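Local coordinates for protein BIFUNCTIONAL PROTEIN Proline utilization A (PutA) (Corynebacterium freiburgense, PDB 5UX5) that probably oxidises proline to glutamate in two steps, using an FAD-dependent proline dehydrogenase and an NAD-dependent aldehyde dehydrogenase joined in one polypeptide, at residues P706-F718 with F740-R752. Residues are numbered along the deposited sequence; the frame is centred on the assembly and turned at random.
Sequences PDLAVADVYKSAF and FTDQLIDATRTLR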
loop_
_atom_site.group_PDB
_atom_site.type_symbol
_atom_site.label_atom_id
_atom_site.label_comp_id
_atom_site.label_asym_id
_atom_site.label_seq_id
_atom_site.Cartn_x
_atom_site.Cartn_y
_atom_site.Cartn_z
ATOM N N PRO A 706 13.019 8.987 9.292
ATOM C CA PRO A 706 13.228 7.689 9.943
ATOM C C PRO A 706 11.942 6.950 10.221
ATOM O O PRO A 706 11.902 5.719 10.098
ATOM C CB PRO A 706 13.977 8.065 11.226
ATOM C CG PRO A 706 13.666 9.455 11.441
ATOM C CD PRO A 706 13.557 10.087 10.096
ATOM N N ASP A 707 10.882 7.670 10.578
ATOM C CA ASP A 707 9.636 6.999 10.945
ATOM C C ASP A 707 8.936 6.415 9.730
ATOM O O ASP A 707 8.562 5.233 9.720
ATOM C CB ASP A 707 8.757 7.969 11.708
ATOM C CG ASP A 707 9.430 8.427 12.966
ATOM O OD1 ASP A 707 9.770 7.565 13.816
ATOM O OD2 ASP A 707 9.691 9.643 13.077
ATOM N N LEU A 708 8.789 7.208 8.677
ATOM C CA LEU A 708 8.252 6.650 7.445
ATOM C C LEU A 708 9.122 5.495 6.955
ATOM O O LEU A 708 8.597 4.473 6.499
ATOM C CB LEU A 708 8.124 7.754 6.396
ATOM C CG LEU A 708 7.147 8.833 6.870
ATOM C CD1 LEU A 708 6.889 9.908 5.834
ATOM C CD2 LEU A 708 5.847 8.160 7.237
ATOM N N ALA A 709 10.450 5.600 7.099
ATOM C CA ALA A 709 11.301 4.493 6.672
ATOM C C ALA A 709 11.029 3.241 7.491
ATOM O O ALA A 709 10.822 2.162 6.922
ATOM C CB ALA A 709 12.769 4.877 6.763
ATOM N N VAL A 710 10.937 3.378 8.823
ATOM C CA VAL A 710 10.664 2.219 9.679
ATOM C C VAL A 710 9.343 1.556 9.296
ATOM O O VAL A 710 9.252 0.327 9.186
ATOM C CB VAL A 710 10.661 2.616 11.166
ATOM C CG1 VAL A 710 9.908 1.568 11.978
ATOM C CG2 VAL A 710 12.068 2.763 11.692
ATOM N N ALA A 711 8.286 2.351 9.139
ATOM C CA ALA A 711 6.996 1.779 8.743
ATOM C C ALA A 711 7.078 1.033 7.406
ATOM O O ALA A 711 6.470 -0.029 7.242
ATOM C CB ALA A 711 5.941 2.880 8.664
ATOM N N ASP A 712 7.821 1.563 6.436
ATOM C CA ASP A 712 7.895 0.845 5.172
ATOM C C ASP A 712 8.852 -0.322 5.253
ATOM O O ASP A 712 8.600 -1.354 4.631
ATOM C CB ASP A 712 8.291 1.774 4.026
ATOM C CG ASP A 712 7.176 2.720 3.644
ATOM O OD1 ASP A 712 5.987 2.331 3.703
ATOM O OD2 ASP A 712 7.491 3.871 3.306
ATOM N N VAL A 713 9.929 -0.209 6.031
ATOM C CA VAL A 713 10.823 -1.351 6.158
ATOM C C VAL A 713 10.125 -2.509 6.862
ATOM O O VAL A 713 10.143 -3.645 6.372
ATOM C CB VAL A 713 12.106 -0.977 6.890
ATOM C CG1 VAL A 713 12.777 -2.244 7.228
ATOM C CG2 VAL A 713 12.985 -0.082 6.028
ATOM N N TYR A 714 9.445 -2.244 7.982
ATOM C CA TYR A 714 8.923 -3.380 8.733
ATOM C C TYR A 714 7.721 -3.994 8.031
ATOM O O TYR A 714 7.594 -5.221 7.987
ATOM C CB TYR A 714 8.621 -3.004 10.213
ATOM C CG TYR A 714 7.226 -2.482 10.559
ATOM C CD1 TYR A 714 6.146 -3.342 10.676
ATOM C CD2 TYR A 714 7.015 -1.130 10.820
ATOM C CE1 TYR A 714 4.889 -2.868 10.964
ATOM C CE2 TYR A 714 5.763 -0.647 11.130
ATOM C CZ TYR A 714 4.695 -1.522 11.206
ATOM O OH TYR A 714 3.422 -1.058 11.522
ATOM N N LYS A 715 6.876 -3.177 7.416
ATOM C CA LYS A 715 5.764 -3.737 6.656
ATOM C C LYS A 715 6.236 -4.519 5.438
ATOM O O LYS A 715 5.595 -5.501 5.069
ATOM C CB LYS A 715 4.817 -2.638 6.199
ATOM C CG LYS A 715 4.099 -1.954 7.341
ATOM C CD LYS A 715 3.091 -0.883 6.911
ATOM C CE LYS A 715 2.660 -0.062 8.122
ATOM N NZ LYS A 715 2.830 1.389 7.852
ATOM N N SER A 716 7.357 -4.123 4.811
ATOM C CA SER A 716 7.863 -4.847 3.640
ATOM C C SER A 716 8.588 -6.127 4.022
ATOM O O SER A 716 8.622 -7.076 3.220
ATOM C CB SER A 716 8.816 -3.984 2.810
ATOM O OG SER A 716 8.162 -2.902 2.176
ATOM N N ALA A 717 9.182 -6.154 5.222
ATOM C CA ALA A 717 9.882 -7.332 5.690
ATOM C C ALA A 717 8.925 -8.417 6.141
ATOM O O ALA A 717 9.192 -9.609 5.920
ATOM C CB ALA A 717 10.815 -6.967 6.848
ATOM N N PHE A 718 7.782 -8.029 6.703
ATOM C CA PHE A 718 7.008 -8.926 7.542
ATOM C C PHE A 718 5.573 -9.174 7.071
ATOM O O PHE A 718 4.907 -10.056 7.628
ATOM C CB PHE A 718 7.030 -8.404 8.990
ATOM C CG PHE A 718 8.421 -8.367 9.589
ATOM C CD1 PHE A 718 9.291 -9.451 9.443
ATOM C CD2 PHE A 718 8.888 -7.236 10.246
ATOM C CE1 PHE A 718 10.612 -9.420 9.975
ATOM C CE2 PHE A 718 10.202 -7.191 10.783
ATOM C CZ PHE A 718 11.068 -8.289 10.645
ATOM N N PHE A 740 16.039 5.499 13.793
ATOM C CA PHE A 740 15.554 4.420 12.937
ATOM C C PHE A 740 15.577 3.068 13.637
ATOM O O PHE A 740 14.560 2.375 13.710
ATOM C CB PHE A 740 16.385 4.343 11.643
ATOM C CG PHE A 740 15.955 3.221 10.731
ATOM C CD1 PHE A 740 14.926 3.417 9.809
ATOM C CD2 PHE A 740 16.536 1.972 10.814
ATOM C CE1 PHE A 740 14.489 2.395 8.994
ATOM C CE2 PHE A 740 16.098 0.940 10.002
ATOM C CZ PHE A 740 15.066 1.158 9.086
ATOM N N THR A 741 16.751 2.654 14.120
ATOM C CA THR A 741 16.882 1.285 14.601
ATOM C C THR A 741 16.032 1.047 15.845
ATOM O O THR A 741 15.332 0.028 15.935
ATOM C CB THR A 741 18.342 0.951 14.879
ATOM O OG1 THR A 741 19.172 1.520 13.852
ATOM C CG2 THR A 741 18.502 -0.567 14.899
ATOM N N ASP A 742 16.067 1.976 16.808
ATOM C CA ASP A 742 15.207 1.839 17.978
ATOM C C ASP A 742 13.752 1.659 17.556
ATOM O O ASP A 742 13.065 0.744 18.029
ATOM C CB ASP A 742 15.322 3.061 18.888
ATOM C CG ASP A 742 16.564 3.067 19.749
ATOM O OD1 ASP A 742 17.145 1.990 20.076
ATOM O OD2 ASP A 742 16.933 4.200 20.132
ATOM N N GLN A 743 13.264 2.535 16.663
ATOM C CA GLN A 743 11.862 2.479 16.245
ATOM C C GLN A 743 11.539 1.192 15.494
ATOM O O GLN A 743 10.460 0.613 15.685
ATOM C CB GLN A 743 11.515 3.687 15.371
ATOM C CG GLN A 743 11.505 5.006 16.124
ATOM C CD GLN A 743 10.150 5.308 16.728
ATOM O OE1 GLN A 743 9.742 4.672 17.703
ATOM N NE2 GLN A 743 9.441 6.279 16.154
ATOM N N LEU A 744 12.439 0.748 14.603
ATOM C CA LEU A 744 12.237 -0.519 13.907
ATOM C C LEU A 744 12.115 -1.665 14.895
ATOM O O LEU A 744 11.237 -2.525 14.761
ATOM C CB LEU A 744 13.384 -0.785 12.933
ATOM C CG LEU A 744 13.418 -2.195 12.331
ATOM C CD1 LEU A 744 12.176 -2.418 11.487
ATOM C CD2 LEU A 744 14.688 -2.450 11.529
ATOM N N ILE A 745 12.977 -1.678 15.909
ATOM C CA ILE A 745 12.901 -2.717 16.932
ATOM C C ILE A 745 11.553 -2.667 17.643
ATOM O O ILE A 745 10.867 -3.687 17.775
ATOM C CB ILE A 745 14.079 -2.584 17.915
ATOM C CG1 ILE A 745 15.375 -2.980 17.214
ATOM C CG2 ILE A 745 13.860 -3.410 19.167
ATOM C CD1 ILE A 745 16.581 -2.768 18.022
ATOM N N ASP A 746 11.129 -1.466 18.064
ATOM C CA ASP A 746 9.850 -1.322 18.756
ATOM C C ASP A 746 8.691 -1.798 17.881
ATOM O O ASP A 746 7.800 -2.529 18.332
ATOM C CB ASP A 746 9.667 0.130 19.189
ATOM C CG ASP A 746 8.468 0.325 20.119
ATOM O OD1 ASP A 746 7.989 -0.677 20.691
ATOM O OD2 ASP A 746 8.016 1.483 20.302
ATOM N N ALA A 747 8.689 -1.393 16.616
ATOM C CA ALA A 747 7.614 -1.802 15.717
ATOM C C ALA A 747 7.601 -3.317 15.496
ATOM O O ALA A 747 6.534 -3.923 15.359
ATOM C CB ALA A 747 7.752 -1.055 14.395
ATOM N N THR A 748 8.776 -3.942 15.411
ATOM C CA THR A 748 8.821 -5.376 15.134
ATOM C C THR A 748 8.345 -6.196 16.333
ATOM O O THR A 748 7.563 -7.144 16.183
ATOM C CB THR A 748 10.237 -5.765 14.717
ATOM O OG1 THR A 748 10.588 -4.999 13.573
ATOM C CG2 THR A 748 10.309 -7.223 14.339
ATOM N N ARG A 749 8.811 -5.852 17.535
ATOM C CA ARG A 749 8.307 -6.525 18.728
ATOM C C ARG A 749 6.791 -6.363 18.879
ATOM O O ARG A 749 6.166 -7.159 19.584
ATOM C CB ARG A 749 9.032 -6.012 19.969
ATOM C CG ARG A 749 10.542 -6.219 19.959
ATOM C CD ARG A 749 11.130 -6.165 21.400
ATOM N NE ARG A 749 12.579 -6.414 21.480
ATOM C CZ ARG A 749 13.176 -7.607 21.332
ATOM N NH1 ARG A 749 12.477 -8.717 21.069
ATOM N NH2 ARG A 749 14.499 -7.699 21.441
ATOM N N THR A 750 6.179 -5.348 18.245
ATOM C CA THR A 750 4.745 -5.103 18.400
ATOM C C THR A 750 3.853 -5.931 17.456
ATOM O O THR A 750 2.662 -6.088 17.738
ATOM C CB THR A 750 4.462 -3.596 18.238
ATOM O OG1 THR A 750 5.167 -2.876 19.252
ATOM C CG2 THR A 750 2.994 -3.258 18.391
ATOM N N LEU A 751 4.376 -6.491 16.372
ATOM C CA LEU A 751 3.544 -7.313 15.496
ATOM C C LEU A 751 2.885 -8.469 16.243
ATOM O O LEU A 751 3.540 -9.192 16.999
ATOM C CB LEU A 751 4.379 -7.863 14.347
ATOM C CG LEU A 751 4.806 -6.854 13.303
ATOM C CD1 LEU A 751 5.929 -7.447 12.487
ATOM C CD2 LEU A 751 3.603 -6.497 12.429
ATOM N N ARG A 752 1.593 -8.678 15.976
ATOM C CA ARG A 752 0.829 -9.763 16.590
ATOM C C ARG A 752 0.945 -10.995 15.688
ATOM O O ARG A 752 0.428 -11.000 14.565
ATOM C CB ARG A 752 -0.644 -9.399 16.759
ATOM C CG ARG A 752 -0.979 -8.144 17.557
ATOM C CD ARG A 752 -0.314 -8.001 18.917
ATOM N NE ARG A 752 -0.514 -6.637 19.412
ATOM C CZ ARG A 752 0.280 -6.017 20.283
ATOM N NH1 ARG A 752 1.363 -6.634 20.780
ATOM N NH2 ARG A 752 -0.008 -4.765 20.648
#
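Val710 and Phe740 interlock at the N-terminal ends of two helices, 706-718 and 740-750, whose axes run 39° apart and approach to 9.2 Å. Val710 is a knob among Phe740, Gln743, Leu744 and Ala747; its CG2 lies over one face of the Phe740 ring, 3.5 Å from Phe740 CD1, while CG1 rests against the backbone of Leu744. In return the ring enters the hole formed by Pro706, Ala709, Val710 and Val713. With CG anti to the backbone N (chi1 178°), the Phe740 ring lies along the flank of helix 706-718 and meets Ala709 CB and Val713 CG2 at its edge, the latter 3.9 Å from Phe740 CZ. One helical turn on, Leu744 CD1 touches Tyr714 CB, and Ala747 CB sits over a face of the Tyr714 ring in a CH-pi contact, 4.0 Å from the ring centroid. Phe718 finishes the seam: its CE2 lies 3.6 Å from Thr748 CG2, and its CD2 is 3.7 Å from Leu751 CD1.

The single hydrogen bond between the segments is at the flank. Gln743 NE2 donates to Asp707 OD1 (2.7 Å, N-H...O 156°); the acceptor is nearly in the amide plane, though carboxylate and amide planes stand almost perpendicular. Asp707 OD2 pairs with Arg739, and Gln743 NE2 also reaches Ala160 O, tying this corner to the proline dehydrogenase part. Thr748 OG1 hydrogen-bonds back to Leu744 O within its own helix, and both OG1 and the methyl CG2 lie against Phe718 CE2.

Beneath the pair, Val713 and Phe740 touch strands 696-700 and 728-734, and Leu744 and Phe718 reach Leu825. Apolar contact thus holds most of this helix-on-sheet layer, while the Asp707 carboxylate, gripped through both oxygens by separate partners and next to Arg739, probably stays charged.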